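Local coordinates for chitin oligosaccharide binding protein NagB2 (Paenibacillus sp. FPU-7, PDB 7EHU), which binds the chitin oligosaccharides N,N'-diacetylchitobiose and N,N',N''-triacetylchitotriose as an extracellular solute-binding protein, probably handing them to an ABC transporter, at residues A[35-40]-A[93-98]; A[72-77]-A[194-199]; A[213-218]-A[303-308]. All blocks are in the same frame, centred on the assembly; numbering follows the deposited sequence. Where two conformers were deposited one is given.

Interaction 1. Residues A[35-40]-A[93-98]; sequences RHINVR and IFNLFG. With NAG (2-acetamido-2-deoxy-beta-D-glucopyranose), chain B; NAG (2-acetamido-2-deoxy-beta-D-glucopyranose), chain C; NAG (2-acetamido-2-deoxy-beta-D-glucopyranose), chain D.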
loop_
_atom_site.group_PDB
_atom_site.type_symbol
_atom_site.label_atom_id
_atom_site.label_comp_id
_atom_site.label_asym_id
_atom_site.label_seq_id
_atom_site.Cartn_x
_atom_site.Cartn_y
_atom_site.Cartn_z
ATOM N N ARG A 35 1.367 8.650 -16.232
ATOM C CA ARG A 35 2.067 8.790 -14.964
ATOM C C ARG A 35 2.050 7.467 -14.214
ATOM O O ARG A 35 0.978 6.939 -13.901
ATOM C CB ARG A 35 1.388 9.881 -14.136
ATOM C CG ARG A 35 1.856 10.001 -12.688
ATOM C CD ARG A 35 3.259 10.592 -12.519
ATOM N NE ARG A 35 3.407 11.788 -13.320
ATOM C CZ ARG A 35 2.788 12.947 -13.103
ATOM N NH1 ARG A 35 1.978 13.077 -12.063
ATOM N NH2 ARG A 35 2.934 13.958 -13.949
ATOM N N HIS A 36 3.236 6.949 -13.892
ATOM C CA HIS A 36 3.347 5.696 -13.166
ATOM C C HIS A 36 4.407 5.867 -12.084
ATOM O O HIS A 36 5.175 6.843 -12.079
ATOM C CB HIS A 36 3.715 4.543 -14.098
ATOM C CG HIS A 36 5.092 4.651 -14.643
ATOM N ND1 HIS A 36 6.189 4.108 -14.001
ATOM C CD2 HIS A 36 5.569 5.259 -15.756
ATOM C CE1 HIS A 36 7.271 4.378 -14.703
ATOM N NE2 HIS A 36 6.925 5.060 -15.773
ATOM N N ILE A 37 4.449 4.910 -11.163
ATOM C CA ILE A 37 5.331 4.964 -10.000
ATOM C C ILE A 37 6.419 3.893 -10.053
ATOM O O ILE A 37 7.119 3.672 -9.055
ATOM C CB ILE A 37 4.525 4.902 -8.689
ATOM C CG1 ILE A 37 3.687 3.613 -8.603
ATOM C CG2 ILE A 37 3.648 6.134 -8.544
ATOM C CD1 ILE A 37 3.114 3.386 -7.222
ATOM N N ASN A 38 6.612 3.245 -11.194
ATOM C CA ASN A 38 7.521 2.093 -11.290
ATOM C C ASN A 38 8.942 2.504 -11.656
ATOM O O ASN A 38 9.469 2.132 -12.706
ATOM C CB ASN A 38 6.949 1.090 -12.271
ATOM C CG ASN A 38 5.612 0.617 -11.834
ATOM O OD1 ASN A 38 5.474 0.157 -10.693
ATOM N ND2 ASN A 38 4.605 0.776 -12.679
ATOM N N VAL A 39 9.559 3.271 -10.743
ATOM C CA VAL A 39 10.852 3.910 -10.981
ATOM C C VAL A 39 12.033 3.163 -10.365
ATOM O O VAL A 39 13.165 3.321 -10.828
ATOM C CB VAL A 39 10.859 5.390 -10.528
ATOM C CG1 VAL A 39 9.826 6.184 -11.284
ATOM C CG2 VAL A 39 10.673 5.534 -9.025
ATOM N N ARG A 40 11.816 2.400 -9.293
ATOM C CA ARG A 40 12.935 1.770 -8.604
ATOM C C ARG A 40 13.388 0.517 -9.352
ATOM O O ARG A 40 12.631 -0.078 -10.122
ATOM C CB ARG A 40 12.544 1.387 -7.175
ATOM C CG ARG A 40 12.169 2.567 -6.279
ATOM C CD ARG A 40 11.868 2.094 -4.836
ATOM N NE ARG A 40 11.468 3.167 -3.919
ATOM C CZ ARG A 40 10.249 3.350 -3.394
ATOM N NH1 ARG A 40 9.230 2.540 -3.658
ATOM N NH2 ARG A 40 10.060 4.356 -2.564
ATOM N N ILE A 93 -3.492 9.669 -17.941
ATOM C CA ILE A 93 -3.513 8.394 -17.229
ATOM C C ILE A 93 -2.554 8.529 -16.059
ATOM O O ILE A 93 -1.450 9.054 -16.230
ATOM C CB ILE A 93 -3.034 7.226 -18.127
ATOM C CG1 ILE A 93 -3.883 7.101 -19.391
ATOM C CG2 ILE A 93 -3.048 5.923 -17.328
ATOM C CD1 ILE A 93 -3.224 6.253 -20.479
ATOM N N PHE A 94 -2.958 8.071 -14.868
ATOM C CA PHE A 94 -2.091 8.270 -13.707
ATOM C C PHE A 94 -2.357 7.242 -12.620
ATOM O O PHE A 94 -3.506 6.881 -12.354
ATOM C CB PHE A 94 -2.260 9.684 -13.094
ATOM C CG PHE A 94 -3.694 10.139 -13.059
ATOM C CD1 PHE A 94 -4.525 9.830 -11.997
ATOM C CD2 PHE A 94 -4.237 10.842 -14.127
ATOM C CE1 PHE A 94 -5.860 10.181 -12.022
ATOM C CE2 PHE A 94 -5.559 11.216 -14.143
ATOM C CZ PHE A 94 -6.366 10.905 -13.085
ATOM N N ASN A 95 -1.291 6.843 -11.936
ATOM C CA ASN A 95 -1.437 6.033 -10.741
ATOM C C ASN A 95 -2.214 6.835 -9.693
ATOM O O ASN A 95 -1.887 7.992 -9.400
ATOM C CB ASN A 95 -0.061 5.640 -10.214
ATOM C CG ASN A 95 -0.152 4.750 -8.996
ATOM O OD1 ASN A 95 -0.189 5.216 -7.863
ATOM N ND2 ASN A 95 -0.164 3.453 -9.217
ATOM N N LEU A 96 -3.250 6.215 -9.138
ATOM C CA LEU A 96 -4.252 6.851 -8.301
ATOM C C LEU A 96 -4.595 5.934 -7.137
ATOM O O LEU A 96 -4.679 4.712 -7.299
ATOM C CB LEU A 96 -5.525 7.058 -9.128
ATOM C CG LEU A 96 -6.759 7.598 -8.416
ATOM C CD1 LEU A 96 -6.558 9.031 -7.951
ATOM C CD2 LEU A 96 -7.985 7.522 -9.345
ATOM N N PHE A 97 -4.852 6.519 -5.961
ATOM C CA PHE A 97 -5.343 5.776 -4.810
ATOM C C PHE A 97 -6.846 5.957 -4.638
ATOM O O PHE A 97 -7.370 7.067 -4.774
ATOM C CB PHE A 97 -4.623 6.194 -3.523
ATOM C CG PHE A 97 -3.276 5.541 -3.409
ATOM C CD1 PHE A 97 -2.171 6.081 -4.060
ATOM C CD2 PHE A 97 -3.109 4.332 -2.725
ATOM C CE1 PHE A 97 -0.941 5.451 -4.028
ATOM C CE2 PHE A 97 -1.888 3.692 -2.688
ATOM C CZ PHE A 97 -0.797 4.242 -3.339
ATOM N N GLY A 98 -7.507 4.871 -4.243
ATOM C CA GLY A 98 -8.902 4.894 -3.881
ATOM C C GLY A 98 -9.116 5.633 -2.575
ATOM O O GLY A 98 -8.184 6.059 -1.883
HETATM C C1 NAG B . 1.170 2.227 -0.648
HETATM C C2 NAG B . 1.001 3.648 -0.169
HETATM C C3 NAG B . 0.343 3.678 1.210
HETATM C C4 NAG B . -0.960 2.888 1.190
HETATM C C5 NAG B . -0.718 1.479 0.657
HETATM C C6 NAG B . -1.986 0.665 0.510
HETATM C C7 NAG B . 2.517 5.401 -0.963
HETATM C C8 NAG B . 3.863 6.054 -0.797
HETATM N N2 NAG B . 2.261 4.372 -0.153
HETATM O O3 NAG B . 0.114 5.037 1.561
HETATM O O4 NAG B . -1.520 2.761 2.494
HETATM O O5 NAG B . -0.090 1.561 -0.632
HETATM O O6 NAG B . -2.904 1.274 -0.387
HETATM O O7 NAG B . 1.693 5.799 -1.787
HETATM C C1 NAG C . 2.878 -0.199 -5.031
HETATM C C2 NAG C . 1.457 -0.448 -4.557
HETATM C C3 NAG C . 0.968 0.696 -3.673
HETATM C C4 NAG C . 1.984 1.050 -2.596
HETATM C C5 NAG C . 3.341 1.263 -3.254
HETATM C C6 NAG C . 4.461 1.561 -2.289
HETATM C C7 NAG C . 0.105 -1.765 -6.167
HETATM C C8 NAG C . -0.771 -1.680 -7.375
HETATM N N2 NAG C . 0.566 -0.596 -5.700
HETATM O O3 NAG C . -0.272 0.298 -3.110
HETATM O O4 NAG C . 1.608 2.277 -1.976
HETATM O O5 NAG C . 3.706 0.064 -3.948
HETATM O O6 NAG C . 5.669 1.842 -2.987
HETATM O O7 NAG C . 0.362 -2.839 -5.631
HETATM C C1 NAG D . 6.151 -3.348 -7.706
HETATM C C2 NAG D . 6.719 -2.571 -6.505
HETATM C C3 NAG D . 5.598 -2.037 -5.623
HETATM C C4 NAG D . 4.468 -1.413 -6.435
HETATM C C5 NAG D . 4.102 -2.278 -7.633
HETATM C C6 NAG D . 3.089 -1.636 -8.546
HETATM C C7 NAG D . 8.892 -3.326 -5.579
HETATM C C8 NAG D . 9.564 -4.368 -4.720
HETATM N N2 NAG D . 7.569 -3.454 -5.721
HETATM O O1 NAG D . 7.166 -3.723 -8.571
HETATM O O3 NAG D . 6.166 -1.110 -4.700
HETATM O O4 NAG D . 3.288 -1.418 -5.633
HETATM O O5 NAG D . 5.269 -2.546 -8.412
HETATM O O6 NAG D . 3.436 -0.298 -8.857
HETATM O O7 NAG D . 9.515 -2.395 -6.093
HETATM O O HOH W 1 2.009 3.170 -11.737
#

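Interaction 2. Residues A[72-77]-A[194-199]; sequences EDTVNR and SGDGWA. With NAG (2-acetamido-2-deoxy-beta-D-glucopyranose), chain B; NAG (2-acetamido-2-deoxy-beta-D-glucopyranose), chain C.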
loop_
_atom_site.group_PDB
_atom_site.type_symbol
_atom_site.label_atom_id
_atom_site.label_comp_id
_atom_site.label_asym_id
_atom_site.label_seq_id
_atom_site.Cartn_x
_atom_site.Cartn_y
_atom_site.Cartn_z
ATOM N N GLU A 72 8.535 8.833 -8.309
ATOM C CA GLU A 72 8.539 8.106 -7.050
ATOM C C GLU A 72 7.178 8.172 -6.375
ATOM O O GLU A 72 6.509 9.199 -6.404
ATOM C CB GLU A 72 9.552 8.751 -6.087
ATOM C CG GLU A 72 10.992 8.908 -6.537
ATOM C CD GLU A 72 11.691 10.008 -5.748
ATOM O OE1 GLU A 72 11.844 9.826 -4.521
ATOM O OE2 GLU A 72 12.054 11.066 -6.339
ATOM N N ASP A 73 6.807 7.075 -5.712
ATOM C CA ASP A 73 5.508 6.925 -5.065
ATOM C C ASP A 73 5.089 8.150 -4.250
ATOM O O ASP A 73 4.023 8.738 -4.496
ATOM C CB ASP A 73 5.466 5.609 -4.250
ATOM C CG ASP A 73 6.619 5.419 -3.227
ATOM O OD1 ASP A 73 7.448 6.304 -2.976
ATOM O OD2 ASP A 73 6.690 4.278 -2.690
ATOM N N THR A 74 5.892 8.545 -3.263
ATOM C CA THR A 74 5.463 9.632 -2.381
ATOM C C THR A 74 5.362 10.949 -3.145
ATOM O O THR A 74 4.437 11.747 -2.921
ATOM C CB THR A 74 6.438 9.825 -1.214
ATOM O OG1 THR A 74 7.737 10.063 -1.747
ATOM C CG2 THR A 74 6.455 8.617 -0.281
ATOM N N VAL A 75 6.311 11.193 -4.050
ATOM C CA VAL A 75 6.328 12.434 -4.812
ATOM C C VAL A 75 5.088 12.519 -5.692
ATOM O O VAL A 75 4.422 13.559 -5.741
ATOM C CB VAL A 75 7.627 12.517 -5.635
ATOM C CG1 VAL A 75 7.616 13.726 -6.566
ATOM C CG2 VAL A 75 8.856 12.567 -4.721
ATOM N N ASN A 76 4.721 11.418 -6.362
ATOM C CA ASN A 76 3.548 11.475 -7.228
ATOM C C ASN A 76 2.289 11.747 -6.410
ATOM O O ASN A 76 1.516 12.657 -6.715
ATOM C CB ASN A 76 3.363 10.183 -8.010
ATOM C CG ASN A 76 2.186 10.260 -8.919
ATOM O OD1 ASN A 76 2.086 11.207 -9.690
ATOM N ND2 ASN A 76 1.234 9.331 -8.785
ATOM N N ARG A 77 2.044 10.917 -5.387
ATOM C CA ARG A 77 0.767 10.991 -4.690
ATOM C C ARG A 77 0.608 12.296 -3.939
ATOM O O ARG A 77 -0.469 12.904 -3.944
ATOM C CB ARG A 77 0.638 9.831 -3.713
ATOM C CG ARG A 77 -0.724 9.711 -3.057
ATOM C CD ARG A 77 -0.774 8.603 -2.073
ATOM N NE ARG A 77 -2.118 8.451 -1.565
ATOM C CZ ARG A 77 -2.498 7.499 -0.722
ATOM N NH1 ARG A 77 -1.578 6.651 -0.258
ATOM N NH2 ARG A 77 -3.759 7.370 -0.356
ATOM N N SER A 194 13.361 10.604 5.913
ATOM C CA SER A 194 13.169 11.486 4.756
ATOM C C SER A 194 11.666 11.659 4.546
ATOM O O SER A 194 10.951 12.000 5.497
ATOM C CB SER A 194 13.923 10.914 3.563
ATOM O OG SER A 194 15.240 10.530 3.898
ATOM N N GLY A 195 11.149 11.436 3.343
ATOM C CA GLY A 195 9.729 11.561 3.094
ATOM C C GLY A 195 8.976 10.250 3.141
ATOM O O GLY A 195 7.889 10.149 2.564
ATOM N N ASP A 196 9.523 9.257 3.850
ATOM C CA ASP A 196 8.980 7.911 3.878
ATOM C C ASP A 196 8.271 7.567 5.191
ATOM O O ASP A 196 8.204 6.394 5.566
ATOM C CB ASP A 196 10.054 6.879 3.546
ATOM C CG ASP A 196 10.470 6.920 2.091
ATOM O OD1 ASP A 196 9.665 7.365 1.253
ATOM O OD2 ASP A 196 11.544 6.381 1.770
ATOM N N GLY A 197 7.690 8.565 5.864
ATOM C CA GLY A 197 6.929 8.300 7.076
ATOM C C GLY A 197 5.780 7.325 6.890
ATOM O O GLY A 197 5.374 6.652 7.850
ATOM N N TRP A 198 5.245 7.224 5.671
ATOM C CA TRP A 198 4.154 6.292 5.408
ATOM C C TRP A 198 4.556 4.859 5.758
ATOM O O TRP A 198 3.699 4.035 6.100
ATOM C CB TRP A 198 3.718 6.376 3.940
ATOM C CG TRP A 198 4.636 5.675 2.981
ATOM C CD1 TRP A 198 5.751 6.191 2.376
ATOM C CD2 TRP A 198 4.541 4.308 2.551
ATOM N NE1 TRP A 198 6.348 5.231 1.601
ATOM C CE2 TRP A 198 5.624 4.070 1.690
ATOM C CE3 TRP A 198 3.635 3.261 2.814
ATOM C CZ2 TRP A 198 5.801 2.852 1.061
ATOM C CZ3 TRP A 198 3.831 2.062 2.207
ATOM C CH2 TRP A 198 4.908 1.860 1.346
ATOM N N ALA A 199 5.847 4.533 5.660
ATOM C CA ALA A 199 6.286 3.174 5.982
ATOM C C ALA A 199 6.127 2.884 7.471
ATOM O O ALA A 199 5.782 1.757 7.856
ATOM C CB ALA A 199 7.732 2.992 5.546
HETATM C C1 NAG B . 1.170 2.227 -0.648
HETATM C C2 NAG B . 1.001 3.648 -0.169
HETATM C C3 NAG B . 0.343 3.678 1.210
HETATM C C4 NAG B . -0.960 2.888 1.190
HETATM C C5 NAG B . -0.718 1.479 0.657
HETATM C C6 NAG B . -1.986 0.665 0.510
HETATM C C7 NAG B . 2.517 5.401 -0.963
HETATM C C8 NAG B . 3.863 6.054 -0.797
HETATM N N2 NAG B . 2.261 4.372 -0.153
HETATM O O3 NAG B . 0.114 5.037 1.561
HETATM O O4 NAG B . -1.520 2.761 2.494
HETATM O O5 NAG B . -0.090 1.561 -0.632
HETATM O O6 NAG B . -2.904 1.274 -0.387
HETATM O O7 NAG B . 1.693 5.799 -1.787
HETATM C C1 NAG C . 2.878 -0.199 -5.031
HETATM C C2 NAG C . 1.457 -0.448 -4.557
HETATM C C3 NAG C . 0.968 0.696 -3.673
HETATM C C4 NAG C . 1.984 1.050 -2.596
HETATM C C5 NAG C . 3.341 1.263 -3.254
HETATM C C6 NAG C . 4.461 1.561 -2.289
HETATM C C7 NAG C . 0.105 -1.765 -6.167
HETATM C C8 NAG C . -0.771 -1.680 -7.375
HETATM N N2 NAG C . 0.566 -0.596 -5.700
HETATM O O3 NAG C . -0.272 0.298 -3.110
HETATM O O4 NAG C . 1.608 2.277 -1.976
HETATM O O5 NAG C . 3.706 0.064 -3.948
HETATM O O6 NAG C . 5.669 1.842 -2.987
HETATM O O7 NAG C . 0.362 -2.839 -5.631
HETATM O O HOH W 2 8.450 5.267 -0.427
HETATM O O HOH W 3 9.778 9.040 -0.587
#

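Interaction 3. Residues A[213-218]-A[303-308]; sequences GPEAQE and GGKGDN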
loop_
_atom_site.group_PDB
_atom_site.type_symbol
_atom_site.label_atom_id
_atom_site.label_comp_id
_atom_site.label_asym_id
_atom_site.label_seq_id
_atom_site.Cartn_x
_atom_site.Cartn_y
_atom_site.Cartn_z
ATOM N N GLY A 213 -9.847 -1.216 17.227
ATOM C CA GLY A 213 -10.821 -1.750 16.310
ATOM C C GLY A 213 -10.920 -0.949 15.030
ATOM O O GLY A 213 -10.509 0.213 14.969
ATOM N N PRO A 214 -11.483 -1.558 13.979
ATOM C CA PRO A 214 -11.535 -0.870 12.672
ATOM C C PRO A 214 -12.481 0.314 12.630
ATOM O O PRO A 214 -12.327 1.181 11.767
ATOM C CB PRO A 214 -11.987 -1.977 11.709
ATOM C CG PRO A 214 -12.775 -2.917 12.586
ATOM C CD PRO A 214 -12.082 -2.904 13.930
ATOM N N GLU A 215 -13.478 0.366 13.501
ATOM C CA GLU A 215 -14.419 1.478 13.518
ATOM C C GLU A 215 -13.747 2.792 13.901
ATOM O O GLU A 215 -14.228 3.863 13.536
ATOM C CB GLU A 215 -15.532 1.128 14.506
ATOM C CG GLU A 215 -15.059 0.965 15.955
ATOM C CD GLU A 215 -14.414 -0.394 16.342
ATOM O OE1 GLU A 215 -13.970 -0.463 17.504
ATOM O OE2 GLU A 215 -14.319 -1.367 15.555
ATOM N N ALA A 216 -12.653 2.733 14.660
ATOM C CA ALA A 216 -11.995 3.970 15.073
ATOM C C ALA A 216 -11.490 4.762 13.870
ATOM O O ALA A 216 -11.717 5.970 13.780
ATOM C CB ALA A 216 -10.860 3.667 16.051
ATOM N N GLN A 217 -10.806 4.104 12.929
ATOM C CA GLN A 217 -10.301 4.852 11.784
ATOM C C GLN A 217 -11.422 5.257 10.841
ATOM O O GLN A 217 -11.293 6.262 10.137
ATOM C CB GLN A 217 -9.210 4.079 11.051
ATOM C CG GLN A 217 -9.613 2.731 10.482
ATOM C CD GLN A 217 -8.562 2.176 9.556
ATOM O OE1 GLN A 217 -7.396 2.614 9.581
ATOM N NE2 GLN A 217 -8.959 1.217 8.726
ATOM N N GLU A 218 -12.528 4.504 10.820
ATOM C CA GLU A 218 -13.676 4.912 10.016
ATOM C C GLU A 218 -14.299 6.188 10.560
ATOM O O GLU A 218 -14.863 6.982 9.798
ATOM C CB GLU A 218 -14.742 3.811 10.013
ATOM C CG GLU A 218 -14.308 2.506 9.353
ATOM C CD GLU A 218 -14.297 2.539 7.825
ATOM O OE1 GLU A 218 -13.609 1.663 7.244
ATOM O OE2 GLU A 218 -14.983 3.399 7.212
ATOM N N GLY A 303 -6.197 -8.555 21.620
ATOM C CA GLY A 303 -7.374 -8.807 22.427
ATOM C C GLY A 303 -8.365 -7.676 22.254
ATOM O O GLY A 303 -8.055 -6.532 22.605
ATOM N N GLY A 304 -9.544 -7.957 21.709
ATOM C CA GLY A 304 -10.519 -6.912 21.473
ATOM C C GLY A 304 -11.076 -6.926 20.056
ATOM O O GLY A 304 -10.941 -7.911 19.317
ATOM N N LYS A 305 -11.686 -5.792 19.679
ATOM C CA LYS A 305 -12.383 -5.669 18.397
ATOM C C LYS A 305 -11.449 -5.678 17.197
ATOM O O LYS A 305 -11.921 -5.843 16.065
ATOM C CB LYS A 305 -13.206 -4.374 18.343
ATOM C CG LYS A 305 -14.609 -4.467 18.937
ATOM C CD LYS A 305 -15.218 -3.080 19.142
ATOM C CE LYS A 305 -16.620 -3.153 19.762
ATOM N NZ LYS A 305 -17.710 -3.307 18.744
ATOM N N GLY A 306 -10.148 -5.484 17.399
ATOM C CA GLY A 306 -9.227 -5.598 16.289
ATOM C C GLY A 306 -8.756 -7.006 15.974
ATOM O O GLY A 306 -8.085 -7.193 14.960
ATOM N N ASP A 307 -9.109 -7.999 16.781
ATOM C CA ASP A 307 -8.541 -9.333 16.620
ATOM C C ASP A 307 -8.877 -9.964 15.273
ATOM O O ASP A 307 -9.982 -9.816 14.746
ATOM C CB ASP A 307 -9.042 -10.256 17.739
ATOM C CG ASP A 307 -8.351 -10.014 19.052
ATOM O OD1 ASP A 307 -8.659 -10.736 20.010
ATOM O OD2 ASP A 307 -7.461 -9.149 19.129
ATOM N N ASN A 308 -7.910 -10.721 14.749
ATOM C CA ASN A 308 -8.048 -11.556 13.558
ATOM C C ASN A 308 -8.383 -10.778 12.298
ATOM O O ASN A 308 -8.888 -11.347 11.331
ATOM C CB ASN A 308 -9.016 -12.708 13.785
ATOM C CG ASN A 308 -8.550 -13.576 14.887
ATOM O OD1 ASN A 308 -7.490 -14.183 14.764
ATOM N ND2 ASN A 308 -9.307 -13.655 15.975
#

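Interaction 1. Residues A[35-40]-A[93-98]
Arg-35 and Phe-94 form a parallel beta bridge, CA to CA 4.4 Å, between chain directions 20° apart, and two backbone bonds close it: Arg-35 N to Ile-93 O (2.8 Å) and Asn-95 N to Arg-35 O (3.0 Å). Both side chains leave on the same face of the sheet, where Arg-35 CB and Phe-94 CB meet at 3.8 Å. Beyond that the Arg-35 chain bends away, and its guanidinium forms salt bridges with Asp-69 and Glu-84.

Ile-37 crosses Asn-95 at about a right angle, its CD1 methyl resting 3.8 Å from Asn-95 OD1. With CG anti to the backbone N (chi1 -178°), the Asn-95 amide reaches this methyl, while its OD1 is bonded to Asn-316. A water takes a hydrogen bond from Ile-37 N and a weak one from Asn-95 ND2. Past the strand end Asn-38 turns to the glycan, its OD1 accepting from O6 of NAG D at 2.8 Å.

In the sheet, strand 30-36 lies between strands 64-70 and 93-97, pairing in parallel with both, and strand 93-97 in turn pairs antiparallel with strand 309-320; helix 73-86 packs on the side of Arg-35 and Phe-94, and helix 44-60 on that of His-36.

Interaction 2. Residues A[72-77]-A[194-199]
Thr-74 and Trp-198 meet across the sugar-binding cleft of a solute-binding protein fold, each near the start of its helix, 73-86 and 197-212. Trp-198 serves as an aromatic platform for the glycan. At its CB, CG is set between the backbone N and the carbonyl carbon (chi1 77°), a torsion that turns the indole into the cleft. CG lies near the acetamido methyl C8 of NAG B. CD1 abuts the Thr-74 CG2 methyl at 3.7 Å, the two side chains crossing at about a right angle. NE1 donates to a water 2.9 Å away in the ring plane, which also lies within hydrogen-bonding distance of OD1 of both Asp-73 and Asp-196. On the six-membered ring, CE3 approaches N2 of NAG B at 3.5 Å, and that nitrogen stands over one indole face, offset toward the rim. At the far end, CH2 touches C6 of NAG C at 3.7 Å. Replacing Trp-198 by alanine would probably leave the NAG B acetamido group without its platform, open a gap beside the Thr-74 methyl and deprive the water of its N-H donor.

Thr-74 CG2 also rests on Gly-195 O, 3.5 Å away. Asp-196 is held through OD2, which accepts the backbone N-H of Tyr-257. Arg-77 brings its guanidinium edge to O3 of NAG B. Asp-73, salt-bridged to Arg-40 through OD2, uses that same oxygen to accept a hydrogen bond from O6 of NAG C, at 2.7 Å.

Interaction 3. Residues A[213-218]-A[303-308]
Lys-305, which packs against Gly-213 and Pro-214, sits in a loop held by a bond from Gly-303 N to Asp-307 OD2, 2.9 Å on the syn lone pair of the carboxylate. A second bond, Asp-307 N to Gly-304 O at 3.1 Å, closes a type I beta turn with Lys-305 and Gly-306 at its corner positions. The two bonds probably help to fix the contact, since the corner of the turn is what faces the other segment.

There the backbones come close, with Gly-213 CA 3.9 Å from Gly-306 N. Lys-305 O lies beside the proline ring, 3.6 Å from Pro-214 CD, and Lys-305 CB lies 4.1 Å from Gly-213 CA. Gly-213 has a positive phi of 91°, and a beta carbon built there would be tight against Lys-305 CB, at 3.1 Å, and jammed against the carbonyl oxygen of the preceding residue, so the close approach depends on the absence of a side chain. Glu-215 crosses Lys-305 at about a right angle, but it was modelled in two conformers and any closeness to the lysine is doubtful.

In the fold, Gly-213 is the residue joining helix 197-212 to helix 214-219, and the turn belongs to the loop linking strand 294-297 to strand 309-320. The contact therefore rests a helix-to-helix corner on a strand-to-strand connection, while Gln-217 packs back on helix 197-212.

How the interactions relate
Interactions 1 and 2 adjoin at the glycan, their centres 12 Å apart, and both touch NAG B and NAG C. They are tied directly: Asn-76 of helix 73-86 lies against Arg-35 and Asn-95, and Arg-77 makes a cation-pi contact with Phe-97. Along the chain their segments alternate, 35-40, 72-77, 93-98, 194-199, so the two contacts cross along the chain. Interaction 3 follows later, with its centre 30 Å from interaction 1 and 26 Å from interaction 2, and touches neither. Helix 197-212 starts at interaction 2 and ends at interaction 3, linking the sugar site to a peripheral corner of the fold.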